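Local coordinates for uncharacterized protein Rv2277c (PDB 5VUG) that is uncharacterized but probably hydrolyses phosphoric diesters through a TIM-barrel domain of the glycerophosphodiester phosphodiesterase type, at residues A[108-113]-A[139-144]; A[44-49]-A[132-137]. One frame throughout, in Å; residues are numbered along the deposited sequence. Where two conformers were deposited one is given.

Interaction 1. Residues A[108-113]-A[139-144]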
loop_
_atom_site.group_PDB
_atom_site.type_symbol
_atom_site.label_atom_id
_atom_site.label_comp_id
_atom_site.label_asym_id
_atom_site.label_seq_id
_atom_site.Cartn_x
_atom_site.Cartn_y
_atom_site.Cartn_z
ATOM N N THR A 108 -36.702 -12.083 -8.790
ATOM C CA THR A 108 -36.162 -11.333 -9.909
ATOM C C THR A 108 -35.823 -9.917 -9.449
ATOM O O THR A 108 -36.344 -9.423 -8.440
ATOM C CB THR A 108 -37.176 -11.236 -11.054
ATOM O OG1 THR A 108 -38.352 -10.526 -10.616
ATOM C CG2 THR A 108 -37.556 -12.618 -11.581
ATOM N N LEU A 109 -34.929 -9.263 -10.201
ATOM C CA LEU A 109 -34.661 -7.851 -9.942
ATOM C C LEU A 109 -35.946 -7.042 -10.034
ATOM O O LEU A 109 -36.179 -6.131 -9.229
ATOM C CB LEU A 109 -33.616 -7.325 -10.924
ATOM C CG LEU A 109 -33.350 -5.812 -10.867
ATOM C CD1 LEU A 109 -32.781 -5.386 -9.517
ATOM C CD2 LEU A 109 -32.405 -5.425 -11.996
ATOM N N GLU A 110 -36.803 -7.381 -11.000
ATOM C CA GLU A 110 -38.063 -6.665 -11.177
ATOM C C GLU A 110 -38.950 -6.792 -9.940
ATOM O O GLU A 110 -39.540 -5.800 -9.482
ATOM C CB GLU A 110 -38.759 -7.176 -12.445
ATOM C CG GLU A 110 -40.016 -6.429 -12.834
ATOM C CD GLU A 110 -40.281 -6.435 -14.343
ATOM O OE1 GLU A 110 -41.294 -5.842 -14.755
ATOM O OE2 GLU A 110 -39.479 -7.010 -15.118
ATOM N N GLN A 111 -39.042 -8.000 -9.368
ATOM C CA GLN A 111 -39.791 -8.178 -8.125
ATOM C C GLN A 111 -39.180 -7.363 -6.996
ATOM O O GLN A 111 -39.902 -6.772 -6.185
ATOM C CB GLN A 111 -39.809 -9.653 -7.714
ATOM C CG GLN A 111 -40.799 -10.530 -8.459
ATOM C CD GLN A 111 -40.611 -12.010 -8.168
ATOM O OE1 GLN A 111 -39.487 -12.511 -8.108
ATOM N NE2 GLN A 111 -41.719 -12.720 -7.987
ATOM N N ALA A 112 -37.849 -7.369 -6.897
ATOM C CA ALA A 112 -37.163 -6.611 -5.855
ATOM C C ALA A 112 -37.451 -5.121 -5.970
ATOM O O ALA A 112 -37.711 -4.452 -4.961
ATOM C CB ALA A 112 -35.661 -6.859 -5.961
ATOM N N ILE A 113 -37.396 -4.582 -7.192
ATOM C CA ILE A 113 -37.717 -3.173 -7.411
ATOM C C ILE A 113 -39.124 -2.869 -6.916
ATOM O O ILE A 113 -39.355 -1.874 -6.219
ATOM C CB ILE A 113 -37.540 -2.811 -8.899
ATOM C CG1 ILE A 113 -36.062 -2.872 -9.274
ATOM C CG2 ILE A 113 -38.132 -1.436 -9.214
ATOM C CD1 ILE A 113 -35.803 -2.881 -10.746
ATOM N N ALA A 139 -30.088 -3.120 -17.664
ATOM C CA ALA A 139 -30.521 -1.862 -18.260
ATOM C C ALA A 139 -31.959 -1.955 -18.756
ATOM O O ALA A 139 -32.751 -1.027 -18.557
ATOM C CB ALA A 139 -29.575 -1.456 -19.396
ATOM N N GLN A 140 -32.320 -3.076 -19.385
ATOM C CA GLN A 140 -33.669 -3.220 -19.922
ATOM C C GLN A 140 -34.718 -3.234 -18.818
ATOM O O GLN A 140 -35.770 -2.595 -18.957
ATOM C CB GLN A 140 -33.753 -4.464 -20.798
ATOM C CG GLN A 140 -33.003 -4.303 -22.110
ATOM C CD GLN A 140 -32.951 -5.588 -22.901
ATOM O OE1 GLN A 140 -33.990 -6.167 -23.238
ATOM N NE2 GLN A 140 -31.739 -6.055 -23.190
ATOM N N VAL A 141 -34.454 -3.948 -17.715
ATOM C CA VAL A 141 -35.381 -3.925 -16.581
ATOM C C VAL A 141 -35.502 -2.515 -16.019
ATOM O O VAL A 141 -36.604 -2.028 -15.751
ATOM C CB VAL A 141 -34.953 -4.918 -15.486
ATOM C CG1 VAL A 141 -35.790 -4.686 -14.216
ATOM C CG2 VAL A 141 -35.109 -6.351 -15.957
ATOM N N LEU A 142 -34.369 -1.846 -15.807
ATOM C CA LEU A 142 -34.423 -0.507 -15.226
ATOM C C LEU A 142 -35.183 0.458 -16.124
ATOM O O LEU A 142 -35.912 1.326 -15.628
ATOM C CB LEU A 142 -33.016 0.007 -14.948
ATOM C CG LEU A 142 -32.305 -0.744 -13.824
ATOM C CD1 LEU A 142 -30.885 -0.231 -13.677
ATOM C CD2 LEU A 142 -33.073 -0.629 -12.498
ATOM N N THR A 143 -35.024 0.318 -17.449
ATOM C CA THR A 143 -35.735 1.174 -18.395
ATOM C C THR A 143 -37.234 0.915 -18.346
ATOM O O THR A 143 -38.037 1.854 -18.248
ATOM C CB THR A 143 -35.226 0.917 -19.820
ATOM O OG1 THR A 143 -33.873 1.365 -19.947
ATOM C CG2 THR A 143 -36.093 1.652 -20.835
ATOM N N ARG A 144 -37.628 -0.357 -18.432
ATOM C CA ARG A 144 -39.041 -0.698 -18.524
ATOM C C ARG A 144 -39.782 -0.420 -17.224
ATOM O O ARG A 144 -40.954 -0.017 -17.256
ATOM C CB ARG A 144 -39.196 -2.155 -18.949
ATOM C CG ARG A 144 -40.624 -2.545 -19.262
ATOM C CD ARG A 144 -40.680 -3.906 -19.920
ATOM N NE ARG A 144 -39.675 -4.803 -19.359
ATOM C CZ ARG A 144 -39.785 -5.391 -18.174
ATOM N NH1 ARG A 144 -40.861 -5.171 -17.426
ATOM N NH2 ARG A 144 -38.821 -6.192 -17.737
#
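L109, E110 and I113 of helix 109-114 meet V141, L142 and R144 of helix 134-145, two helices on the outside of a TIM barrel. The short axes come within 10.5 Å and cross at -36°, running in broadly the same direction. The first helix starts with a capping box: T108 OG1 accepts from Q111 N, while Q111 OE1 takes the T108 N-H on a lone pair. One residue on, L109 turns its CD2 methyl to V141 CG1 at 4.1 Å and also rests on P54 and L56 of the antiparallel strand 54-56 and on L124 of barrel strand 121-125. E110, extended beyond CG, carries the polar edge of the contact. R144 grips its carboxylate end-on, with NH1 to OE1 at 2.8 Å and NH2 to OE2 at the same 2.8 Å. Both oxygens are met on their syn side and lie in the guanidinium plane, yet the two planes are turned 31° apart. A bend at chi3 (37°) helps to bring the R144 guanidinium across to the glutamate. One turn further on from L109, I113 completes the apolar layer: its CD1 lies 3.9 Å from V141 CG1 and 3.9 Å from L142 CD2.

Interaction 2. Residues A[44-49]-A[132-137]; sequences LTVQVS and QPLVSA
Q47 NE2 is gripped by two backbone carbonyls, P59 O and Y57 O, which hold this side chain on the face of strand 41-48 turned from L134. The strand belongs to the parallel wall of a TIM barrel, and helix 134-145 begins beside its C-terminal end. That helix links strand 121-125, the parallel neighbour of 41-48, to strand 151-154 in a beta-alpha-beta crossover. The contact is therefore one between a barrel strand and the first turn of an outer helix, and it is apolar.

P133, preceded by a cis peptide bond, occupies the N-cap, and its carbonyl oxygen accepts from A137 N at 2.9 Å. L134 N, by contrast, is buried here with no partner in the model. The L134 side chain is the main bridge to the strand. With CG anti to the backbone N (chi1 174°), its two methyls reach along the strand backbone: CD1 lies 3.6 Å from the carbonyl carbon of Q47, and CD2 comes to 3.7 Å from V46 O. The same CD1 touches V48 CB at 3.8 Å and, more loosely, V46 CG1 at 4.3 Å.

The V48 and L134 side chains run antiparallel alongside one another, V48 working back toward the root of the leucine. A chi1 of 64° tucks CG1 of V48 in between its own backbone N and C, which sets that methyl 3.9 Å from L134 CA, with the P133 ring at the margin. P54, touched by both V46 and A137, and L124, touched by V46, continue the apolar layer between strand and helix. The other valine methyl, V48 CG2, meets the CB of A137, one helical turn after P133, at 4.1 Å.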
loop_
_atom_site.group_PDB
_atom_site.type_symbol
_atom_site.label_atom_id
_atom_site.label_comp_id
_atom_site.label_asym_id
_atom_site.label_seq_id
_atom_site.Cartn_x
_atom_site.Cartn_y
_atom_site.Cartn_z
ATOM N N LEU A 44 -28.316 -4.485 -3.489
ATOM C CA LEU A 44 -28.752 -5.796 -3.951
ATOM C C LEU A 44 -27.729 -6.346 -4.936
ATOM O O LEU A 44 -27.178 -5.591 -5.746
ATOM C CB LEU A 44 -30.111 -5.672 -4.655
ATOM C CG LEU A 44 -31.252 -5.038 -3.846
ATOM C CD1 LEU A 44 -32.465 -4.781 -4.722
ATOM C CD2 LEU A 44 -31.610 -5.912 -2.627
ATOM N N THR A 45 -27.483 -7.658 -4.896
ATOM C CA THR A 45 -26.509 -8.275 -5.793
ATOM C C THR A 45 -27.259 -8.942 -6.938
ATOM O O THR A 45 -28.181 -9.724 -6.695
ATOM C CB THR A 45 -25.659 -9.335 -5.083
ATOM O OG1 THR A 45 -25.414 -8.951 -3.726
ATOM C CG2 THR A 45 -24.341 -9.498 -5.822
ATOM N N VAL A 46 -26.858 -8.652 -8.179
ATOM C CA VAL A 46 -27.640 -9.019 -9.360
ATOM C C VAL A 46 -26.830 -9.944 -10.268
ATOM O O VAL A 46 -25.657 -9.676 -10.562
ATOM C CB VAL A 46 -28.124 -7.776 -10.130
ATOM C CG1 VAL A 46 -29.147 -8.180 -11.183
ATOM C CG2 VAL A 46 -28.707 -6.740 -9.156
ATOM N N GLN A 47 -27.458 -11.041 -10.692
ATOM C CA GLN A 47 -26.943 -11.948 -11.720
ATOM C C GLN A 47 -28.067 -12.190 -12.724
ATOM O O GLN A 47 -29.176 -11.676 -12.566
ATOM C CB GLN A 47 -26.366 -13.238 -11.105
ATOM C CG GLN A 47 -25.182 -12.966 -10.163
ATOM C CD GLN A 47 -24.467 -14.236 -9.738
ATOM O OE1 GLN A 47 -24.002 -15.003 -10.583
ATOM N NE2 GLN A 47 -24.368 -14.461 -8.431
ATOM N N VAL A 48 -27.796 -12.929 -13.795
ATOM C CA VAL A 48 -28.789 -13.120 -14.847
ATOM C C VAL A 48 -29.013 -14.608 -15.115
ATOM O O VAL A 48 -28.065 -15.406 -15.150
ATOM C CB VAL A 48 -28.449 -12.322 -16.131
ATOM C CG1 VAL A 48 -27.135 -12.800 -16.781
ATOM C CG2 VAL A 48 -29.599 -12.380 -17.124
ATOM N N SER A 49 -30.277 -14.983 -15.283
ATOM C CA SER A 49 -30.643 -16.355 -15.599
ATOM C C SER A 49 -30.168 -16.736 -17.004
ATOM O O SER A 49 -29.799 -15.884 -17.826
ATOM C CB SER A 49 -32.162 -16.504 -15.546
ATOM O OG SER A 49 -32.766 -15.821 -16.639
ATOM N N GLN A 132 -21.551 -9.085 -20.261
ATOM C CA GLN A 132 -22.678 -9.330 -21.152
ATOM C C GLN A 132 -23.123 -10.786 -21.032
ATOM O O GLN A 132 -22.283 -11.684 -20.974
ATOM C CB GLN A 132 -22.291 -9.002 -22.602
ATOM C CG GLN A 132 -21.162 -9.863 -23.187
ATOM C CD GLN A 132 -19.814 -9.614 -22.529
ATOM O OE1 GLN A 132 -19.208 -8.560 -22.711
ATOM N NE2 GLN A 132 -19.349 -10.581 -21.744
ATOM N N PRO A 133 -24.445 -11.031 -21.017
ATOM C CA PRO A 133 -25.545 -10.069 -21.182
ATOM C C PRO A 133 -26.126 -9.437 -19.914
ATOM O O PRO A 133 -27.168 -8.770 -20.027
ATOM C CB PRO A 133 -26.625 -10.927 -21.839
ATOM C CG PRO A 133 -26.445 -12.255 -21.182
ATOM C CD PRO A 133 -24.944 -12.421 -21.030
ATOM N N LEU A 134 -25.489 -9.638 -18.759
ATOM C CA LEU A 134 -26.016 -9.099 -17.502
ATOM C C LEU A 134 -26.288 -7.596 -17.588
ATOM O O LEU A 134 -27.358 -7.128 -17.194
ATOM C CB LEU A 134 -25.057 -9.407 -16.342
ATOM C CG LEU A 134 -25.415 -8.789 -14.989
ATOM C CD1 LEU A 134 -26.749 -9.337 -14.507
ATOM C CD2 LEU A 134 -24.319 -9.044 -13.939
ATOM N N VAL A 135 -25.325 -6.821 -18.099
ATOM C CA VAL A 135 -25.459 -5.363 -18.079
ATOM C C VAL A 135 -26.646 -4.918 -18.929
ATOM O O VAL A 135 -27.468 -4.099 -18.496
ATOM C CB VAL A 135 -24.138 -4.686 -18.490
ATOM C CG1 VAL A 135 -24.346 -3.217 -18.802
ATOM C CG2 VAL A 135 -23.081 -4.840 -17.373
ATOM N N SER A 136 -26.770 -5.467 -20.142
ATOM C CA SER A 136 -27.910 -5.130 -20.994
ATOM C C SER A 136 -29.232 -5.569 -20.367
ATOM O O SER A 136 -30.230 -4.833 -20.413
ATOM C CB SER A 136 -27.743 -5.772 -22.373
ATOM O OG SER A 136 -28.852 -5.464 -23.209
ATOM N N ALA A 137 -29.267 -6.778 -19.803
ATOM C CA ALA A 137 -30.496 -7.265 -19.189
ATOM C C ALA A 137 -30.917 -6.372 -18.028
ATOM O O ALA A 137 -32.110 -6.075 -17.859
ATOM C CB ALA A 137 -30.317 -8.718 -18.738
#

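How the interactions relate
Helix 134-145 serves both contacts: its first turn packs on strand 41-48 in interaction 2, and its later turns lie against helix 109-114 in interaction 1. The two centres are 10 Å apart, and the contacts touch directly where A112 CB meets L44 CD1 at 4.0 Å. P54 stands between them, touching L109 and V141 of the first and V46 and A137 of the second; L124 likewise reaches L109, L142 and V46. On the helix itself, S136 OG and Q140 NE2 are hydrogen-bonded, one from each segment. Bound species lie farther off: the I113 side chain is about 13 Å from a calcium ion and that of V46 about 12 Å from a glycerol.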